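Side-chain contacts in carboxypeptidase A (Helicoverpa armigera, PDB 1JQG), which is the zymogen of a zinc metallocarboxypeptidase that probably removes residues from the C-terminal end of peptides, its activation segment still attached: residues A[54-57]-A[58-61]; A[329-332]-A[333-337]. One frame throughout, in Å; residues are numbered along the deposited sequence.

Interaction 1 (A[54-57]-A[58-61]); sequences DAVP and GRPG
A type II beta turn from Val-56 to Arg-59 reverses the chain in the activation peptide. Arg-59 N closes it on Val-56 O at 2.9 Å, a nearly straight bond (164° at the hydrogen), while the return bond from Val-56 N to Arg-59 O is weak. Pro-57 and Gly-58 fill the two corners, and the types fit: the proline ring restricts phi at the first corner, whereas the positive phi of Gly-58 (102°) would press a side chain against Pro-57 O. Past the turn, Gly-61 N comes within 3.7 Å of Ala-55 CA, an approach eased because Gly-61 has no side chain to collide with the backbone of Asp-54 and Ala-55.

On one side of the turn Val-56 CG1 lies 3.8 Å above the plane of the Arg-59 guanidinium, displaced toward its rim. The arginine chain runs straight out to CD and then bends at chi3 (69°), which folds the flat group back over the methyl. Its NH2, 3.9 Å from Val-56 CG1, also hydrogen-bonds Val-358 O of the helix 355-358. The loop carrying the turn joins strands 50-53 and 61-65 of the antiparallel sheet, with Ala-55 and Pro-60 against strand 25-30.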
loop_
_atom_site.group_PDB
_atom_site.type_symbol
_atom_site.label_atom_id
_atom_site.label_comp_id
_atom_site.label_asym_id
_atom_site.label_seq_id
_atom_site.Cartn_x
_atom_site.Cartn_y
_atom_site.Cartn_z
ATOM N N ASP A 54 9.580 -10.813 -2.314
ATOM C CA ASP A 54 10.483 -11.482 -3.236
ATOM C C ASP A 54 11.816 -11.864 -2.615
ATOM O O ASP A 54 12.470 -11.171 -1.837
ATOM C CB ASP A 54 10.684 -10.609 -4.485
ATOM C CG ASP A 54 9.463 -10.618 -5.410
ATOM O OD1 ASP A 54 8.760 -9.581 -5.455
ATOM O OD2 ASP A 54 9.278 -11.680 -6.054
ATOM N N ALA A 55 12.326 -13.025 -2.988
ATOM C CA ALA A 55 13.638 -13.503 -2.597
ATOM C C ALA A 55 14.753 -12.817 -3.399
ATOM O O ALA A 55 14.656 -12.703 -4.601
ATOM C CB ALA A 55 13.799 -14.996 -2.820
ATOM N N VAL A 56 15.800 -12.384 -2.699
ATOM C CA VAL A 56 16.986 -11.812 -3.317
ATOM C C VAL A 56 18.171 -12.109 -2.432
ATOM O O VAL A 56 18.001 -12.111 -1.210
ATOM C CB VAL A 56 16.757 -10.305 -3.511
ATOM C CG1 VAL A 56 17.052 -9.526 -2.231
ATOM C CG2 VAL A 56 17.523 -9.753 -4.688
ATOM N N PRO A 57 19.350 -12.350 -2.995
ATOM C CA PRO A 57 20.555 -12.587 -2.196
ATOM C C PRO A 57 20.791 -11.524 -1.130
ATOM O O PRO A 57 20.847 -10.338 -1.421
ATOM C CB PRO A 57 21.692 -12.720 -3.198
ATOM C CG PRO A 57 21.009 -13.126 -4.481
ATOM C CD PRO A 57 19.659 -12.422 -4.441
ATOM N N GLY A 58 20.798 -11.946 0.135
ATOM C CA GLY A 58 20.986 -11.060 1.264
ATOM C C GLY A 58 19.711 -10.684 2.013
ATOM O O GLY A 58 19.719 -10.115 3.106
ATOM N N ARG A 59 18.553 -10.972 1.424
ATOM C CA ARG A 59 17.286 -10.673 2.092
ATOM C C ARG A 59 16.206 -11.638 1.612
ATOM O O ARG A 59 15.523 -11.403 0.624
ATOM C CB ARG A 59 16.859 -9.213 1.812
ATOM C CG ARG A 59 15.696 -8.738 2.673
ATOM C CD ARG A 59 15.291 -7.289 2.368
ATOM N NE ARG A 59 14.680 -7.185 1.032
ATOM C CZ ARG A 59 15.270 -6.643 -0.029
ATOM N NH1 ARG A 59 16.499 -6.138 0.066
ATOM N NH2 ARG A 59 14.668 -6.581 -1.199
ATOM N N PRO A 60 16.083 -12.782 2.267
ATOM C CA PRO A 60 15.140 -13.840 1.939
ATOM C C PRO A 60 13.681 -13.408 1.888
ATOM O O PRO A 60 13.262 -12.481 2.584
ATOM C CB PRO A 60 15.295 -14.900 3.042
ATOM C CG PRO A 60 16.105 -14.298 4.107
ATOM C CD PRO A 60 16.901 -13.192 3.447
ATOM N N GLY A 61 12.901 -14.009 1.011
ATOM C CA GLY A 61 11.513 -13.612 0.859
ATOM C C GLY A 61 10.566 -14.565 1.546
ATOM O O GLY A 61 10.982 -15.575 2.104
#

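Interaction 2 (A[329-332]-A[333-337]); sequences HLIG and VQMAQ
Val-333 meets His-329 one helical turn back: its N bonds His-329 O at 2.9 Å, and its CG2 rests 3.4 Å from His-329 ND1, approaching the imidazole obliquely. With CG1 anti to the backbone N (chi1 177°), CG2 falls beside that N, anti to the carbonyl carbon, and so faces the preceding turn, and a beta-branched residue suits this place by putting a methyl against the ring. NE2 of the same histidine has a weak hydrogen bond to Val-352 O.

Gln-334 N bonds Leu-330 O, and its extended side chain runs back along the helix until NE2 lies 3.7 Å from Leu-330 CG. The same side chain also touches Val-415 and Ala-419 of helix 402-421; an alanine here would probably leave the leucine branch without its neighbour and open a gap against that helix. Met-335 N bonds Ile-331 O, while its chain bends at chi3 (-70°), bringing CE to 4.0 Å from Gly-332 CA and 4.4 Å from Ile-331 CG2. Such flexible and branched apolar chains suit the buried side, where both residues reach Tyr-379. Ala-336 N bonds Gly-332 O at 3.0 Å, its small methyl fitting against Ile-312.

Four successive i to i+4 bonds mark a regular alpha helix, here amphipathic and forming the connection of a beta-alpha-beta unit between strands 311-314 and 351-354.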
loop_
_atom_site.group_PDB
_atom_site.type_symbol
_atom_site.label_atom_id
_atom_site.label_comp_id
_atom_site.label_asym_id
_atom_site.label_seq_id
_atom_site.Cartn_x
_atom_site.Cartn_y
_atom_site.Cartn_z
ATOM N N HIS A 329 16.206 10.205 -5.169
ATOM C CA HIS A 329 16.855 9.446 -4.117
ATOM C C HIS A 329 17.174 10.322 -2.901
ATOM O O HIS A 329 17.051 9.881 -1.762
ATOM C CB HIS A 329 18.096 8.764 -4.666
ATOM C CG HIS A 329 18.592 7.636 -3.803
ATOM N ND1 HIS A 329 19.322 7.857 -2.641
ATOM C CD2 HIS A 329 18.449 6.305 -3.910
ATOM C CE1 HIS A 329 19.613 6.686 -2.097
ATOM N NE2 HIS A 329 19.076 5.726 -2.839
ATOM N N LEU A 330 17.626 11.538 -3.143
ATOM C CA LEU A 330 17.992 12.495 -2.111
ATOM C C LEU A 330 16.831 12.789 -1.181
ATOM O O LEU A 330 16.899 12.766 0.050
ATOM C CB LEU A 330 18.480 13.797 -2.755
ATOM C CG LEU A 330 19.021 14.907 -1.867
ATOM C CD1 LEU A 330 20.129 14.455 -0.918
ATOM C CD2 LEU A 330 19.629 16.037 -2.715
ATOM N N ILE A 331 15.633 13.052 -1.763
ATOM C CA ILE A 331 14.456 13.356 -0.948
ATOM C C ILE A 331 13.979 12.104 -0.229
ATOM O O ILE A 331 13.528 12.162 0.937
ATOM C CB ILE A 331 13.333 13.959 -1.780
ATOM C CG1 ILE A 331 13.777 15.314 -2.354
ATOM C CG2 ILE A 331 12.030 14.160 -1.034
ATOM C CD1 ILE A 331 12.789 16.026 -3.238
ATOM N N GLY A 332 14.136 10.956 -0.889
ATOM C CA GLY A 332 13.819 9.691 -0.288
ATOM C C GLY A 332 14.626 9.399 0.959
ATOM O O GLY A 332 14.099 8.868 1.939
ATOM N N VAL A 333 15.931 9.702 0.899
ATOM C CA VAL A 333 16.838 9.543 2.021
ATOM C C VAL A 333 16.493 10.500 3.170
ATOM O O VAL A 333 16.571 10.113 4.335
ATOM C CB VAL A 333 18.308 9.787 1.610
ATOM C CG1 VAL A 333 19.294 9.707 2.771
ATOM C CG2 VAL A 333 18.678 8.754 0.559
ATOM N N GLN A 334 16.035 11.688 2.814
ATOM C CA GLN A 334 15.645 12.671 3.823
ATOM C C GLN A 334 14.407 12.183 4.565
ATOM O O GLN A 334 14.290 12.377 5.784
ATOM C CB GLN A 334 15.419 14.077 3.227
ATOM C CG GLN A 334 16.689 14.725 2.707
ATOM C CD GLN A 334 16.448 16.031 1.985
ATOM O OE1 GLN A 334 15.421 16.689 2.200
ATOM N NE2 GLN A 334 17.369 16.447 1.120
ATOM N N MET A 335 13.472 11.577 3.832
ATOM C CA MET A 335 12.244 11.088 4.457
ATOM C C MET A 335 12.541 9.866 5.300
ATOM O O MET A 335 12.002 9.712 6.379
ATOM C CB MET A 335 11.149 10.703 3.438
ATOM C CG MET A 335 10.557 11.863 2.677
ATOM S SD MET A 335 9.184 11.465 1.563
ATOM C CE MET A 335 9.937 10.537 0.241
ATOM N N ALA A 336 13.414 9.006 4.811
ATOM C CA ALA A 336 13.836 7.812 5.525
ATOM C C ALA A 336 14.530 8.128 6.851
ATOM O O ALA A 336 14.194 7.560 7.893
ATOM C CB ALA A 336 14.739 6.930 4.667
ATOM N N GLN A 337 15.498 9.002 6.831
ATOM C CA GLN A 337 16.199 9.443 8.032
ATOM C C GLN A 337 15.285 10.083 9.074
ATOM O O GLN A 337 15.565 9.944 10.257
ATOM C CB GLN A 337 17.293 10.458 7.594
ATOM C CG GLN A 337 18.446 9.748 6.906
ATOM C CD GLN A 337 19.592 10.693 6.604
ATOM O OE1 GLN A 337 19.354 11.754 6.040
ATOM N NE2 GLN A 337 20.764 10.256 7.016
#

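In the fold
Interaction 1 comes first along the chain, in the activation peptide, and interaction 2 follows far downstream in the zinc carboxypeptidase domain. Their centres are 23 Å apart and their nearest atoms about 12 Å apart, so they do not touch. Nor do they share a sheet: residues 54-61 connect two strands of the four-stranded antiparallel sheet, whereas helix 325-340 packs on the mixed sheet of the enzyme. The 54-61 loop faces the catalytic side, with the Asp-54 side chain about 10 Å from the bound zinc. This placement is consistent with the way activation segments of this family shield the active site in the zymogen.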